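Local structure of C381 turret protein (Sulfolobus turreted icosahedral virus, 4IND) at residues K43-L48 and A58-L63; R83-N88 and A139-S144; V94-F99 and F116-I121. The protein forms part of the turrets of an archaeal icosahedral virus, probably as a five-subunit assembly of chains each built from three jelly-roll domains. All coordinates share one frame; numbering follows the deposited sequence. Where two conformers were deposited one is given.

Interaction 1: K43-L48 and A58-L63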
# COMPACT_ATOMS: atom_id res chain seq x y z
N LYS A 43 -39.22 25.99 3.24
CA LYS A 43 -40.00 26.25 2.03
C LYS A 43 -39.99 25.09 1.07
O LYS A 43 -39.05 24.30 1.02
CB LYS A 43 -39.51 27.50 1.30
CG LYS A 43 -39.82 28.80 2.00
CD LYS A 43 -39.51 30.00 1.11
CE LYS A 43 -39.88 31.30 1.81
NZ LYS A 43 -39.15 32.47 1.22
N GLN A 44 -41.03 25.01 0.26
CA GLN A 44 -41.04 23.99 -0.76
C GLN A 44 -40.23 24.47 -1.96
O GLN A 44 -40.52 25.52 -2.54
CB GLN A 44 -42.47 23.63 -1.16
CG GLN A 44 -42.51 22.43 -2.08
CD GLN A 44 -43.86 21.75 -2.11
OE1 GLN A 44 -44.19 20.94 -1.24
NE2 GLN A 44 -44.65 22.08 -3.13
N ILE A 45 -39.21 23.70 -2.31
CA ILE A 45 -38.24 24.06 -3.34
C ILE A 45 -38.40 23.09 -4.52
O ILE A 45 -38.46 21.88 -4.34
CB ILE A 45 -36.79 23.92 -2.77
CG1 ILE A 45 -36.53 24.97 -1.69
CG2 ILE A 45 -35.74 23.96 -3.88
CD1 ILE A 45 -36.88 26.37 -2.09
N SER A 46 -38.43 23.62 -5.74
CA SER A 46 -38.55 22.78 -6.92
C SER A 46 -37.48 23.15 -7.94
O SER A 46 -37.22 24.33 -8.18
CB SER A 46 -39.92 22.99 -7.57
OG SER A 46 -40.97 22.74 -6.67
N TYR A 47 -36.87 22.15 -8.57
CA TYR A 47 -35.97 22.44 -9.68
C TYR A 47 -35.91 21.28 -10.65
O TYR A 47 -36.30 20.17 -10.32
CB TYR A 47 -34.56 22.83 -9.19
CG TYR A 47 -33.81 21.78 -8.37
CD1 TYR A 47 -32.90 20.91 -8.96
CD2 TYR A 47 -34.00 21.68 -7.00
CE1 TYR A 47 -32.19 19.97 -8.21
CE2 TYR A 47 -33.31 20.73 -6.24
CZ TYR A 47 -32.41 19.89 -6.85
OH TYR A 47 -31.74 18.95 -6.08
N LEU A 48 -35.44 21.55 -11.87
CA LEU A 48 -35.49 20.58 -12.97
C LEU A 48 -34.27 19.66 -13.05
O LEU A 48 -33.12 20.13 -12.97
CB LEU A 48 -35.64 21.31 -14.30
CG LEU A 48 -36.99 21.92 -14.60
CD1 LEU A 48 -36.92 22.67 -15.90
CD2 LEU A 48 -38.03 20.84 -14.66
N ALA A 58 -37.03 22.57 2.26
CA ALA A 58 -35.67 22.86 2.71
C ALA A 58 -35.62 24.22 3.39
O ALA A 58 -36.48 25.07 3.13
CB ALA A 58 -34.70 22.81 1.53
N PRO A 59 -34.62 24.44 4.26
CA PRO A 59 -34.48 25.74 4.93
C PRO A 59 -33.98 26.81 3.95
O PRO A 59 -33.06 26.55 3.15
CB PRO A 59 -33.43 25.43 6.03
CG PRO A 59 -32.59 24.33 5.39
CD PRO A 59 -33.64 23.46 4.73
N VAL A 60 -34.61 27.98 3.96
CA VAL A 60 -34.17 29.10 3.14
C VAL A 60 -33.74 30.25 4.03
O VAL A 60 -34.44 30.57 5.00
CB VAL A 60 -35.33 29.59 2.23
CG1 VAL A 60 -34.85 30.73 1.32
CG2 VAL A 60 -35.88 28.44 1.40
N VAL A 61 -32.63 30.90 3.71
CA VAL A 61 -32.19 32.08 4.45
C VAL A 61 -33.17 33.23 4.18
O VAL A 61 -33.41 33.60 3.03
CB VAL A 61 -30.77 32.49 4.07
CG1 VAL A 61 -30.34 33.72 4.90
CG2 VAL A 61 -29.80 31.33 4.27
N PRO A 62 -33.74 33.80 5.24
CA PRO A 62 -34.75 34.84 5.03
C PRO A 62 -34.12 36.19 4.77
O PRO A 62 -32.90 36.33 4.92
CB PRO A 62 -35.50 34.86 6.37
CG PRO A 62 -34.51 34.38 7.37
CD PRO A 62 -33.61 33.40 6.66
N LEU A 63 -34.95 37.17 4.40
CA LEU A 63 -34.50 38.55 4.22
C LEU A 63 -33.82 39.02 5.49
O LEU A 63 -34.30 38.75 6.59
CB LEU A 63 -35.68 39.46 3.92
CG LEU A 63 -36.33 39.24 2.57
CD1 LEU A 63 -37.58 40.11 2.45
CD2 LEU A 63 -35.34 39.56 1.47
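K43 and A58 face each other as an antiparallel hydrogen-bonded pair toward the open end of the beta hairpin made by strands 41-49 and 52-60, and they illustrate how a two-bond rung, one of several along a hairpin, persists where the strands turn strongly against each other. The short axes of 43-48 and 58-60 make an angle of 104°, far from a flat antiparallel pair. The backbone bonds come first. K43 N gives its hydrogen to A58 O at 2.9 Å, almost straight at 172°, and A58 N answers to K43 O, also at 2.9 Å. Further rungs, I45 with V56 and V60 with K41, extend the ladder in both directions.

The second kind of interaction is apolar and centres on V60. Because its CG1 stands anti to the backbone N (chi1 -178°), CG2 is left beside that nitrogen and meets the other strand. The extended aliphatic chain of K43 passes this methyl at about a right angle, with CB 3.8 Å from V60 CG2. I45 also packs on Y87 and A139, so the inner side of the hairpin rests on strands 78-88 and 138-147. Farther along, Y47 OH is hydrogen-bonded to D72 of the second subunit. Within the hairpin, I45 contributes CG1 and CD1: CD1 approaches V60 CG2 to 4.2 Å, while I45 CG1 stands 4.3 Å from A58 CB.

Interaction 2: R83-N88 and A139-S144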
# COMPACT_ATOMS: atom_id res chain seq x y z
N ARG A 83 -19.14 19.98 0.12
CA ARG A 83 -20.12 20.28 -0.92
C ARG A 83 -21.40 20.76 -0.24
O ARG A 83 -21.93 20.09 0.65
CB ARG A 83 -20.37 19.07 -1.81
CG ARG A 83 -19.19 18.74 -2.76
CD ARG A 83 -19.34 17.38 -3.38
NE ARG A 83 -19.25 16.33 -2.37
CZ ARG A 83 -19.75 15.11 -2.51
NH1 ARG A 83 -20.38 14.77 -3.63
NH2 ARG A 83 -19.61 14.23 -1.53
N ILE A 84 -21.88 21.92 -0.66
CA ILE A 84 -23.17 22.41 -0.17
C ILE A 84 -24.13 22.51 -1.35
O ILE A 84 -23.90 23.31 -2.25
CB ILE A 84 -23.06 23.80 0.47
CG1 ILE A 84 -21.81 23.89 1.36
CG2 ILE A 84 -24.33 24.10 1.31
CD1 ILE A 84 -21.64 25.25 2.07
N LYS A 85 -25.19 21.71 -1.35
CA LYS A 85 -26.18 21.81 -2.42
C LYS A 85 -27.14 22.91 -2.07
O LYS A 85 -27.80 22.87 -1.02
CB LYS A 85 -26.97 20.50 -2.63
CG LYS A 85 -27.89 20.59 -3.86
CD LYS A 85 -28.78 19.34 -4.04
CE LYS A 85 -27.96 18.14 -4.49
NZ LYS A 85 -27.34 18.35 -5.81
N VAL A 86 -27.23 23.92 -2.92
CA VAL A 86 -28.14 25.04 -2.61
C VAL A 86 -29.05 25.33 -3.79
O VAL A 86 -28.81 24.85 -4.90
CB VAL A 86 -27.38 26.34 -2.22
CG1 VAL A 86 -26.48 26.12 -1.02
CG2 VAL A 86 -26.59 26.85 -3.42
N TYR A 87 -30.09 26.12 -3.55
CA TYR A 87 -30.97 26.56 -4.60
C TYR A 87 -31.29 28.04 -4.38
O TYR A 87 -31.73 28.45 -3.29
CB TYR A 87 -32.27 25.74 -4.65
CG TYR A 87 -33.24 26.24 -5.70
CD1 TYR A 87 -33.12 25.83 -7.02
CD2 TYR A 87 -34.26 27.15 -5.38
CE1 TYR A 87 -33.99 26.29 -7.99
CE2 TYR A 87 -35.14 27.62 -6.36
CZ TYR A 87 -34.99 27.19 -7.67
OH TYR A 87 -35.85 27.63 -8.66
N ASN A 88 -31.05 28.85 -5.40
CA ASN A 88 -31.24 30.29 -5.28
C ASN A 88 -32.68 30.62 -5.63
O ASN A 88 -33.08 30.57 -6.79
CB ASN A 88 -30.28 31.02 -6.21
CG ASN A 88 -30.44 32.54 -6.13
OD1 ASN A 88 -31.13 33.06 -5.24
ND2 ASN A 88 -29.80 33.26 -7.05
N ALA A 139 -31.76 28.51 -0.52
CA ALA A 139 -32.20 27.30 0.15
C ALA A 139 -30.98 26.38 0.32
O ALA A 139 -30.18 26.23 -0.61
CB ALA A 139 -33.26 26.60 -0.73
N ILE A 140 -30.84 25.78 1.50
CA ILE A 140 -29.75 24.85 1.75
C ILE A 140 -30.28 23.42 1.76
O ILE A 140 -31.03 23.05 2.66
CB ILE A 140 -29.06 25.17 3.08
CG1 ILE A 140 -28.80 26.67 3.19
CG2 ILE A 140 -27.77 24.37 3.23
CD1 ILE A 140 -28.44 27.14 4.59
N LEU A 141 -29.90 22.62 0.77
CA LEU A 141 -30.49 21.29 0.62
C LEU A 141 -29.66 20.16 1.26
O LEU A 141 -30.23 19.23 1.85
CB LEU A 141 -30.74 20.95 -0.86
CG LEU A 141 -31.46 21.93 -1.78
CD1 LEU A 141 -32.06 21.20 -2.98
CD2 LEU A 141 -32.51 22.71 -1.06
N GLU A 142 -28.34 20.24 1.10
CA GLU A 142 -27.45 19.20 1.63
C GLU A 142 -26.14 19.83 2.04
O GLU A 142 -25.74 20.83 1.47
CB GLU A 142 -27.17 18.09 0.61
CG GLU A 142 -28.37 17.27 0.16
CD GLU A 142 -28.03 16.31 -1.00
OE1 GLU A 142 -28.70 16.39 -2.05
OE2 GLU A 142 -27.12 15.46 -0.85
N PHE A 143 -25.47 19.24 3.02
CA PHE A 143 -24.16 19.71 3.42
C PHE A 143 -23.33 18.46 3.66
O PHE A 143 -23.71 17.61 4.47
CB PHE A 143 -24.24 20.54 4.70
CG PHE A 143 -22.91 21.14 5.13
CD1 PHE A 143 -22.48 22.35 4.61
CD2 PHE A 143 -22.10 20.46 6.04
CE1 PHE A 143 -21.26 22.89 5.00
CE2 PHE A 143 -20.89 20.99 6.45
CZ PHE A 143 -20.46 22.21 5.94
N SER A 144 -22.20 18.37 2.95
CA SER A 144 -21.35 17.18 2.92
C SER A 144 -19.90 17.52 3.26
O SER A 144 -19.31 18.43 2.69
CB SER A 144 -21.43 16.49 1.55
OG SER A 144 -20.40 15.50 1.40
O HOH W 1 -17.98 16.59 0.15
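K85 O is shared by two successive amides of the partner strand: L141 N binds it at 2.8 Å, nearly along the C=O axis, and E142 N adds a weak bond at 3.4 Å. This is a classic beta bulge, with L141 and E142 both opposite K85, and it moves the register by one between K85 and V86. Paired backbone bonds join R83 to S144 and Y87 to A139 on either side.

On the face of K85, its chain lies beside E142, pointing the same way, and CE comes within 3.1 Å of E142 OE1. Bends at chi3 and chi4 turn the amine away, leaving NZ 4.5 Å from that oxygen; NZ forms salt bridges with E115 and E117 of its own chain and with D72 of the second subunit. E142 OE2 is hydrogen-bonded to Y19 OH and to E74 N of the second subunit. A water bound by R83 NE at 2.8 Å also bonds S144 OG, while R83 NH2 reaches L75 O of the second subunit. On the other face, I84 runs alongside F143, its CG1 3.7 Å from F143 CD1, and its CG2 meets I140 CG2 at 3.9 Å. Such a bulged antiparallel pair in mid-sheet is consistent with the jelly-roll fold of this domain.

Interaction 3: V94-F99 and F116-I121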
# COMPACT_ATOMS: atom_id res chain seq x y z
N VAL A 94 -26.87 35.72 -6.76
CA VAL A 94 -26.25 36.00 -5.48
C VAL A 94 -24.84 35.45 -5.51
O VAL A 94 -24.53 34.61 -6.33
CB VAL A 94 -27.05 35.39 -4.31
CG1 VAL A 94 -28.48 35.93 -4.32
CG2 VAL A 94 -27.05 33.87 -4.39
N THR A 95 -23.98 35.94 -4.62
CA THR A 95 -22.60 35.48 -4.58
C THR A 95 -22.28 34.85 -3.23
O THR A 95 -22.89 35.18 -2.20
CB THR A 95 -21.60 36.60 -4.92
OG1 THR A 95 -21.50 37.49 -3.81
CG2 THR A 95 -22.04 37.38 -6.14
N VAL A 96 -21.35 33.92 -3.24
CA VAL A 96 -20.90 33.28 -2.02
C VAL A 96 -19.38 33.34 -2.05
O VAL A 96 -18.77 33.30 -3.14
CB VAL A 96 -21.40 31.83 -1.96
CG1 VAL A 96 -20.50 30.99 -1.09
CG2 VAL A 96 -22.85 31.78 -1.46
N THR A 97 -18.77 33.46 -0.88
CA THR A 97 -17.31 33.50 -0.77
C THR A 97 -16.81 32.24 -0.06
O THR A 97 -16.92 32.14 1.16
CB THR A 97 -16.87 34.75 -0.00
OG1 THR A 97 -17.39 35.92 -0.65
CG2 THR A 97 -15.34 34.84 0.07
N PRO A 98 -16.26 31.27 -0.83
CA PRO A 98 -15.84 30.04 -0.16
C PRO A 98 -14.70 30.27 0.80
O PRO A 98 -13.90 31.20 0.62
CB PRO A 98 -15.44 29.11 -1.34
CG PRO A 98 -15.16 30.01 -2.46
CD PRO A 98 -16.10 31.19 -2.29
N PHE A 99 -14.62 29.43 1.83
CA PHE A 99 -13.58 29.50 2.85
C PHE A 99 -12.19 29.21 2.27
O PHE A 99 -11.28 30.02 2.40
CB PHE A 99 -13.95 28.51 3.96
CG PHE A 99 -13.06 28.56 5.18
CD1 PHE A 99 -12.99 29.70 5.97
CD2 PHE A 99 -12.35 27.43 5.59
CE1 PHE A 99 -12.19 29.74 7.13
CE2 PHE A 99 -11.55 27.46 6.74
CZ PHE A 99 -11.48 28.61 7.51
N PHE A 116 -27.34 24.87 -7.32
CA PHE A 116 -25.91 25.13 -7.46
C PHE A 116 -25.14 24.33 -6.42
O PHE A 116 -25.64 24.13 -5.31
CB PHE A 116 -25.65 26.62 -7.23
CG PHE A 116 -24.24 27.06 -7.53
CD1 PHE A 116 -23.89 27.53 -8.79
CD2 PHE A 116 -23.27 27.07 -6.54
CE1 PHE A 116 -22.60 27.97 -9.07
CE2 PHE A 116 -21.97 27.50 -6.80
CZ PHE A 116 -21.63 27.96 -8.07
N GLU A 117 -23.94 23.88 -6.78
CA GLU A 117 -23.07 23.14 -5.87
C GLU A 117 -21.96 24.06 -5.41
O GLU A 117 -21.10 24.47 -6.19
CB GLU A 117 -22.43 21.94 -6.58
CG GLU A 117 -23.43 21.02 -7.24
CD GLU A 117 -24.04 20.09 -6.23
OE1 GLU A 117 -23.28 19.62 -5.37
OE2 GLU A 117 -25.26 19.84 -6.30
N ILE A 118 -21.97 24.42 -4.14
CA ILE A 118 -20.87 25.17 -3.56
C ILE A 118 -19.79 24.18 -3.15
O ILE A 118 -20.04 23.32 -2.32
CB ILE A 118 -21.35 25.95 -2.29
CG1 ILE A 118 -22.37 27.04 -2.69
CG2 ILE A 118 -20.17 26.57 -1.56
CD1 ILE A 118 -23.04 27.70 -1.50
N TYR A 119 -18.59 24.31 -3.72
CA TYR A 119 -17.47 23.46 -3.29
C TYR A 119 -16.60 24.26 -2.36
O TYR A 119 -16.36 25.45 -2.59
CB TYR A 119 -16.62 23.01 -4.50
CG TYR A 119 -17.39 22.19 -5.50
CD1 TYR A 119 -17.31 20.80 -5.51
CD2 TYR A 119 -18.20 22.81 -6.43
CE1 TYR A 119 -18.02 20.05 -6.44
CE2 TYR A 119 -18.91 22.07 -7.35
CZ TYR A 119 -18.83 20.69 -7.35
OH TYR A 119 -19.57 19.99 -8.29
N ASP A 120 -16.08 23.62 -1.32
CA ASP A 120 -15.18 24.32 -0.43
C ASP A 120 -14.12 23.36 0.08
O ASP A 120 -14.23 22.13 -0.06
CB ASP A 120 -15.96 24.92 0.74
CG ASP A 120 -15.36 26.23 1.23
OD1 ASP A 120 -14.15 26.43 1.02
OD2 ASP A 120 -16.11 27.08 1.79
N ILE A 121 -13.07 23.92 0.66
CA ILE A 121 -11.96 23.10 1.12
C ILE A 121 -11.66 23.49 2.56
O ILE A 121 -11.65 24.69 2.89
CB ILE A 121 -10.73 23.30 0.24
CG1 ILE A 121 -11.05 22.85 -1.19
CG2 ILE A 121 -9.54 22.53 0.82
CD1 ILE A 121 -10.00 23.23 -2.21
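D120 points its carboxylate at the backbone of F99, and this is the polar centre of the contact. F99 N donates to D120 OD2 at 2.8 Å with an angle of 161°, OD2 accepting through its syn lone pair, on the side of the other oxygen. D120 OD1 is met on its anti side, 19° out of the carboxylate plane, by I121 N at 2.8 Å. Y130 OH also bonds OD2, and F100 N bonds OD1. Donors on both oxygens hold the buried group against rotation and would probably favour its charged form.

The ring of P98 lies next to the same carboxylate, its CB 3.8 Å from D120 OD2. The F99 side chain takes another course: its CB rests 3.4 Å from D120 OD2, but with CG anti to the backbone N (chi1 -174°) the ring leads away, and its edge atom CD2 lies 3.9 Å from I121 O, near the ring plane. Beyond the two segments this ring meets that of Y130, the planes steeply inclined, and packs on Y50 of the third subunit.

Farther back, V96 and I118 reach toward each other tip to tip. The extended I118 chain places its CD1 before both methyls of V96, with I118 CD1 4.1 Å from V96 CG2, and I132 packs against both residues. Y119 turns away from 94-99, and its side chain packs on strand 155-163.

The touching parts run in nearly the same direction, yet no bond links backbone to backbone; the union is made by side chains and by one carboxylate-to-amide bond. The general lesson is that two layers can be joined through facing side chains alongside a buried acid that holds a loop amide, consistent with the packing of facing sheets in a jelly-roll sandwich.

How the interactions relate
From the N terminus, interaction 1 comes first, pairing the strands of the hairpin 41-49/52-60 near its open end. The chain then enters strand 78-88, which finds its partner in interaction 2 only after a loop of fifty residues. Inside that loop lies interaction 3, fully nested, where 94-99 meets 116-121. No contacts cross. Interactions 1 and 2 touch through a probable hydrogen bond from I140 N to P59 O, so the hairpin is joined to strand 138-147. Interactions 2 and 3 share a sheet, strands 78-88 and 114-124 being neighbours, with F116 N probably bonded to V86 O. Interactions 1 and 3, their centres about 17 Å apart, do not touch; interaction 2 connects them within the first domain.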